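Diguanylate cyclase/phosphodiesterase-domain containing protein (Thermotoga maritima MSB8, PDB 6KHU) is a putative diguanylate cyclase with a GGDEF domain, a domain that in active relatives joins two GTP molecules into the second messenger cyclic di-GMP. Local coordinates at residues Val59-Pro62 and Leu63-Val66; Gln19-Arg22 and Ala23-Asn27. All coordinates share one frame; numbering follows the deposited sequence.

Interaction 1 (Val59-Pro62 and Leu63-Val66); sequences VRVP and LDSV
Asp64 OD2 accepts the backbone N-H groups of Arg60 and Val61. Arg60 N lies 2.9 Å from Asp64 OD2 and uses the anti lone pair, the one pointing away from OD1. Val61 N is 3.0 Å from the same Asp64 OD2, with a fairly straight bond (161°), but it comes from well above the carboxylate plane. Two donors from different directions fix the rotation of the group. CG stands beside the backbone N of Asp64 (chi1 -62°), which brings the acid toward these two N-H groups. Val61 CG2 sits over the face of the carboxylate, 3.6 Å from Asp64 OD2, on the same side as Val61 N. Residues Val61 to Asp64 form a type I beta turn with Pro62 as its second residue. It is closed by Asp64 N to Val61 O at 3.0 Å. The turn carries the chain from helix 41-57 into strand 65-68. That strand pairs with strand 73-79 in a hairpin of the kind that holds the signature motif in GGDEF domains. The other oxygen, Asp64 OD1, accepts from Ile79 N on strand 73-79, tying the turn to that strand. Replacing this acid with an alanine would probably leave the N-H groups of Arg60, Val61 and Ile79 without their acceptor and lose the tie to strand 73-79. Nearer the backbone, Val59 CG1 packs against Asp64 CB at 3.8 Å. Val59 CG2 reaches Val66 CG2 at 4.1 Å. Further out, one water donates to Asp64 OD2 and also lies close to Arg60 NH1, though that second leg is too short to be trusted. A second water donates to Pro62 O and Ser65 OG. Ser65 OG donates to Leu63 O at 2.7 Å.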
ATOM      1  N   VAL A  59      -6.477  -0.776  -6.890  1.00 14.86           N
ATOM      2  CA  VAL A  59      -6.648  -2.213  -7.073  1.00 15.73           C
ATOM      3  C   VAL A  59      -7.100  -2.482  -8.508  1.00 22.18           C
ATOM      4  O   VAL A  59      -8.187  -2.061  -8.914  1.00 21.51           O
ATOM      5  CB  VAL A  59      -7.661  -2.757  -6.054  1.00 19.41           C
ATOM      6  CG1 VAL A  59      -8.155  -4.161  -6.428  1.00 20.02           C
ATOM      7  CG2 VAL A  59      -7.055  -2.741  -4.654  1.00 16.49           C
ATOM      8  N   ARG A  60      -6.268  -3.193  -9.279  1.00 17.52           N
ATOM      9  CA  ARG A  60      -6.592  -3.520 -10.667  1.00 20.58           C
ATOM     10  C   ARG A  60      -7.111  -4.938 -10.857  1.00 23.55           C
ATOM     11  O   ARG A  60      -7.928  -5.173 -11.752  1.00 24.48           O
ATOM     12  CB  ARG A  60      -5.375  -3.362 -11.585  1.00 25.97           C
ATOM     13  CG  ARG A  60      -4.408  -2.248 -11.285  1.00 29.07           C
ATOM     14  CD  ARG A  60      -3.173  -2.412 -12.193  1.00 36.14           C
ATOM     15  NE  ARG A  60      -3.518  -3.112 -13.433  1.00 42.26           N
ATOM     16  CZ  ARG A  60      -3.095  -4.336 -13.762  1.00 45.38           C
ATOM     17  NH1 ARG A  60      -2.304  -5.011 -12.945  1.00 36.54           N
ATOM     18  NH2 ARG A  60      -3.473  -4.894 -14.907  1.00 43.76           N
ATOM     19  N   VAL A  61      -6.632  -5.897 -10.075  1.00 20.79           N
ATOM     20  CA  VAL A  61      -7.113  -7.275 -10.180  1.00 22.97           C
ATOM     21  C   VAL A  61      -7.463  -7.754  -8.787  1.00 17.38           C
ATOM     22  O   VAL A  61      -7.016  -7.166  -7.785  1.00 18.28           O
ATOM     23  CB  VAL A  61      -6.066  -8.184 -10.876  1.00 22.05           C
ATOM     24  CG1 VAL A  61      -5.800  -7.672 -12.289  1.00 22.06           C
ATOM     25  CG2 VAL A  61      -4.762  -8.232 -10.074  1.00 19.34           C
ATOM     26  N   PRO A  62      -8.299  -8.791  -8.665  1.00 18.12           N
ATOM     27  CA  PRO A  62      -8.800  -9.180  -7.333  1.00 17.58           C
ATOM     28  C   PRO A  62      -7.723  -9.528  -6.308  1.00 16.76           C
ATOM     29  O   PRO A  62      -7.968  -9.368  -5.103  1.00 14.65           O
ATOM     30  CB  PRO A  62      -9.695 -10.387  -7.644  1.00 21.84           C
ATOM     31  CG  PRO A  62     -10.178 -10.134  -9.034  1.00 23.04           C
ATOM     32  CD  PRO A  62      -8.990  -9.527  -9.742  1.00 22.39           C
ATOM     33  N   LEU A  63      -6.538  -9.973  -6.744  1.00 16.63           N
ATOM     34  CA  LEU A  63      -5.450 -10.286  -5.814  1.00 17.63           C
ATOM     35  C   LEU A  63      -4.837  -9.028  -5.188  1.00 16.64           C
ATOM     36  O   LEU A  63      -4.319  -9.085  -4.062  1.00 12.16           O
ATOM     37  CB  LEU A  63      -4.363 -11.084  -6.542  1.00 18.60           C
ATOM     38  CG  LEU A  63      -4.120 -12.584  -6.309  1.00 25.50           C
ATOM     39  CD1 LEU A  63      -5.273 -13.306  -5.665  1.00 16.95           C
ATOM     40  CD2 LEU A  63      -3.710 -13.261  -7.622  1.00 21.87           C
ATOM     41  N   ASP A  64      -4.850  -7.900  -5.901  1.00 12.25           N
ATOM     42  CA  ASP A  64      -4.370  -6.649  -5.315  1.00 13.16           C
ATOM     43  C   ASP A  64      -5.138  -6.357  -4.029  1.00 12.30           C
ATOM     44  O   ASP A  64      -6.351  -6.575  -3.952  1.00 12.95           O
ATOM     45  CB  ASP A  64      -4.550  -5.490  -6.296  1.00 18.08           C
ATOM     46  CG  ASP A  64      -3.762  -5.663  -7.584  1.00 16.16           C
ATOM     47  OD1 ASP A  64      -2.758  -6.405  -7.617  1.00 16.43           O
ATOM     48  OD2 ASP A  64      -4.138  -5.011  -8.572  1.00 19.36           O
ATOM     49  N   SER A  65      -4.436  -5.881  -2.998  1.00 13.05           N
ATOM     50  CA  SER A  65      -5.052  -5.817  -1.678  1.00 12.31           C
ATOM     51  C   SER A  65      -4.634  -4.566  -0.914  1.00 13.00           C
ATOM     52  O   SER A  65      -3.496  -4.095  -1.010  1.00 10.59           O
ATOM     53  CB  SER A  65      -4.711  -7.055  -0.816  1.00 12.00           C
ATOM     54  OG  SER A  65      -4.853  -8.267  -1.540  1.00 15.19           O
ATOM     55  N   VAL A  66      -5.572  -4.077  -0.106  1.00 11.39           N
ATOM     56  CA  VAL A  66      -5.374  -2.965   0.815  1.00 11.59           C
ATOM     57  C   VAL A  66      -5.527  -3.491   2.233  1.00 12.15           C
ATOM     58  O   VAL A  66      -6.489  -4.213   2.536  1.00 13.10           O
ATOM     59  CB  VAL A  66      -6.394  -1.838   0.559  1.00 14.92           C
ATOM     60  CG1 VAL A  66      -6.152  -0.669   1.506  1.00 15.02           C
ATOM     61  CG2 VAL A  66      -6.366  -1.410  -0.884  1.00 12.83           C
TER
HETATM   62  O   HOH W   1      -2.412  -5.008 -10.517  1.00 28.61           O
HETATM   63  O   HOH W   2      -7.530  -9.197  -2.283  1.00 14.68           O

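Interaction 2 (Gln19-Arg22 and Ala23-Asn27); sequences QHQR and AFEEN
Gln21 points its CG opposite its backbone N (chi1 174°), whereas Glu25 one turn later sets CG beside its own N (chi1 -72°). Both chains then run extended, and their ends meet on the outer face of the helix. Gln21 NE2 donates to Glu25 OE2 at 3.1 Å. The bond is bent. The amide and carboxylate planes stand 75° apart. The donor approaches from above the carboxylate plane and is tilted from the amide plane. Gln21 CG also lies 3.4 Å from Glu25 OE2, so the carboxylate rests along the glutamine chain as well as at its end. Glu25 CG leans on the backbone, 3.3 Å from Gln21 O. This is an i to i+4 pair on the last turns of helix 9-26, beside the regular helical bonds such as Ala23 N to Gln19 O at 2.8 Å. The helix flanks the central sheet of the GGDEF fold. Asn27 takes a positive phi and ends it in a Schellman motif. One of its closing bonds, Asn27 N to Phe24 O, is weak. A second polar pair lies upstream. The guanidinium of Arg22 presents its edge to the side-chain carbonyl of Gln19. Arg22 NH2 donates at 3.2 Å to a lone pair of Gln19 OE1, in the plane of both groups. Arg22 NE adds a weak, longer bond to the same oxygen. Gln19 NE2 sits 3.9 Å from Ala23 CB. Ala23 is buried, and its methyl packs on Tyr30 and Tyr112. His20, on the same sheet-facing side, bonds through ND1 to Tyr30 OH and meets Tyr112 edge-to-face.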
ATOM      1  N   GLN A  19       1.383 -13.751  -2.294  1.00 12.93           N
ATOM      2  CA  GLN A  19       1.735 -13.080  -3.539  1.00 10.53           C
ATOM      3  C   GLN A  19       3.241 -13.049  -3.738  1.00 14.70           C
ATOM      4  O   GLN A  19       3.726 -13.191  -4.873  1.00 12.04           O
ATOM      5  CB  GLN A  19       1.150 -11.665  -3.554  1.00 13.43           C
ATOM      6  CG  GLN A  19       1.645 -10.795  -4.687  1.00 10.98           C
ATOM      7  CD  GLN A  19       1.412 -11.394  -6.067  1.00 15.01           C
ATOM      8  OE1 GLN A  19       0.491 -12.187  -6.279  1.00 18.50           O
ATOM      9  NE2 GLN A  19       2.236 -10.986  -7.027  1.00 21.00           N
ATOM     10  N   HIS A  20       4.003 -12.853  -2.649  1.00  9.85           N
ATOM     11  CA  HIS A  20       5.458 -12.826  -2.769  1.00 12.68           C
ATOM     12  C   HIS A  20       5.975 -14.150  -3.311  1.00 13.55           C
ATOM     13  O   HIS A  20       6.863 -14.176  -4.177  1.00 11.38           O
ATOM     14  CB  HIS A  20       6.096 -12.499  -1.408  1.00 12.91           C
ATOM     15  CG  HIS A  20       7.589 -12.393  -1.439  1.00 12.93           C
ATOM     16  ND1 HIS A  20       8.249 -11.327  -2.019  1.00 12.88           N
ATOM     17  CD2 HIS A  20       8.556 -13.207  -0.942  1.00 14.07           C
ATOM     18  CE1 HIS A  20       9.556 -11.494  -1.886  1.00 13.66           C
ATOM     19  NE2 HIS A  20       9.771 -12.629  -1.240  1.00 13.10           N
ATOM     20  N   GLN A  21       5.395 -15.263  -2.850  1.00 13.97           N
ATOM     21  CA  GLN A  21       5.801 -16.573  -3.350  1.00 13.83           C
ATOM     22  C   GLN A  21       5.420 -16.747  -4.812  1.00 13.72           C
ATOM     23  O   GLN A  21       6.223 -17.230  -5.618  1.00 14.57           O
ATOM     24  CB  GLN A  21       5.171 -17.679  -2.509  1.00 16.48           C
ATOM     25  CG  GLN A  21       5.442 -19.052  -3.071  1.00 18.12           C
ATOM     26  CD  GLN A  21       5.222 -20.145  -2.050  1.00 33.93           C
ATOM     27  OE1 GLN A  21       5.512 -19.972  -0.864  1.00 37.96           O
ATOM     28  NE2 GLN A  21       4.718 -21.285  -2.508  1.00 36.93           N
ATOM     29  N   ARG A  22       4.193 -16.363  -5.169  1.00 14.07           N
ATOM     30  CA  ARG A  22       3.740 -16.473  -6.555  1.00 16.05           C
ATOM     31  C   ARG A  22       4.582 -15.611  -7.490  1.00 17.27           C
ATOM     32  O   ARG A  22       4.859 -16.009  -8.628  1.00 14.65           O
ATOM     33  CB  ARG A  22       2.260 -16.076  -6.658  1.00 13.46           C
ATOM     34  CG  ARG A  22       1.260 -17.130  -6.181  1.00 13.92           C
ATOM     35  CD  ARG A  22      -0.164 -16.739  -6.612  1.00 18.12           C
ATOM     36  NE  ARG A  22      -0.494 -15.428  -6.068  1.00 17.19           N
ATOM     37  CZ  ARG A  22      -1.176 -15.231  -4.943  1.00 14.70           C
ATOM     38  NH1 ARG A  22      -1.670 -16.257  -4.259  1.00 14.94           N
ATOM     39  NH2 ARG A  22      -1.394 -14.000  -4.522  1.00 12.75           N
ATOM     40  N   ALA A  23       4.964 -14.412  -7.040  1.00 14.69           N
ATOM     41  CA  ALA A  23       5.805 -13.531  -7.846  1.00 16.08           C
ATOM     42  C   ALA A  23       7.162 -14.175  -8.118  1.00 16.89           C
ATOM     43  O   ALA A  23       7.659 -14.161  -9.252  1.00 14.48           O
ATOM     44  CB  ALA A  23       5.980 -12.189  -7.128  1.00 13.27           C
ATOM     45  N   PHE A  24       7.774 -14.744  -7.080  1.00 15.52           N
ATOM     46  CA  PHE A  24       9.007 -15.505  -7.248  1.00 18.91           C
ATOM     47  C   PHE A  24       8.825 -16.607  -8.283  1.00 18.87           C
ATOM     48  O   PHE A  24       9.582 -16.698  -9.257  1.00 18.32           O
ATOM     49  CB  PHE A  24       9.429 -16.089  -5.896  1.00 15.33           C
ATOM     50  CG  PHE A  24      10.735 -16.838  -5.926  1.00 22.96           C
ATOM     51  CD1 PHE A  24      11.942 -16.158  -5.949  1.00 23.38           C
ATOM     52  CD2 PHE A  24      10.754 -18.225  -5.903  1.00 28.54           C
ATOM     53  CE1 PHE A  24      13.153 -16.852  -5.949  1.00 21.92           C
ATOM     54  CE2 PHE A  24      11.959 -18.919  -5.908  1.00 27.64           C
ATOM     55  CZ  PHE A  24      13.155 -18.223  -5.931  1.00 25.37           C
ATOM     56  N   GLU A  25       7.781 -17.421  -8.111  1.00 18.62           N
ATOM     57  CA  GLU A  25       7.573 -18.579  -8.970  1.00 15.15           C
ATOM     58  C   GLU A  25       7.307 -18.184 -10.415  1.00 19.40           C
ATOM     59  O   GLU A  25       7.757 -18.866 -11.342  1.00 17.37           O
ATOM     60  CB  GLU A  25       6.416 -19.410  -8.433  1.00 16.78           C
ATOM     61  CG  GLU A  25       6.742 -20.159  -7.149  1.00 18.01           C
ATOM     62  CD  GLU A  25       5.498 -20.623  -6.430  1.00 16.41           C
ATOM     63  OE1 GLU A  25       4.396 -20.134  -6.772  1.00 14.85           O
ATOM     64  OE2 GLU A  25       5.620 -21.457  -5.511  1.00 15.65           O
ATOM     65  N   GLU A  26       6.569 -17.102 -10.637  1.00 17.52           N
ATOM     66  CA  GLU A  26       6.145 -16.755 -11.985  1.00 18.12           C
ATOM     67  C   GLU A  26       7.012 -15.681 -12.627  1.00 17.80           C
ATOM     68  O   GLU A  26       6.686 -15.236 -13.731  1.00 20.49           O
ATOM     69  CB  GLU A  26       4.675 -16.295 -11.999  1.00 16.31           C
ATOM     70  CG  GLU A  26       3.651 -17.253 -11.362  1.00 22.29           C
ATOM     71  CD  GLU A  26       3.778 -18.703 -11.843  1.00 19.85           C
ATOM     72  OE1 GLU A  26       4.004 -18.932 -13.049  1.00 27.86           O
ATOM     73  OE2 GLU A  26       3.659 -19.618 -11.008  1.00 22.75           O
ATOM     74  N   ASN A  27       8.088 -15.248 -11.965  1.00 13.95           N
ATOM     75  CA  ASN A  27       8.972 -14.191 -12.471  1.00 16.83           C
ATOM     76  C   ASN A  27       8.197 -12.918 -12.806  1.00 18.67           C
ATOM     77  O   ASN A  27       8.381 -12.300 -13.857  1.00 16.88           O
ATOM     78  CB  ASN A  27       9.767 -14.674 -13.687  1.00 24.77           C
ATOM     79  CG  ASN A  27      10.781 -15.751 -13.332  1.00 28.02           C
ATOM     80  OD1 ASN A  27      10.498 -16.647 -12.544  1.00 32.83           O
ATOM     81  ND2 ASN A  27      11.962 -15.671 -13.927  1.00 31.47           N
TER

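Interactions 1 and 2 are both local, but they sit in different settings. Interaction 1 lies nearer the centre of the chain and serves a turn at the start of a strand. There, one buried carboxylate gathers backbone N-H groups. Interaction 2 lies farther out, on the last turns of helix 9-26. Gln21 and Glu25 pair on its exposed face, and the Gln19 and Arg22 pair borders the sheet, while Gln19, His20 and Ala23 face the sheet. The two regions touch: Leu63 CG packs against Arg22 NH2 at 3.6 Å. Strand 73-79 is a shared neighbour, meeting Val61, Ser65 and Val66 of interaction 1 and Gln19 of interaction 2.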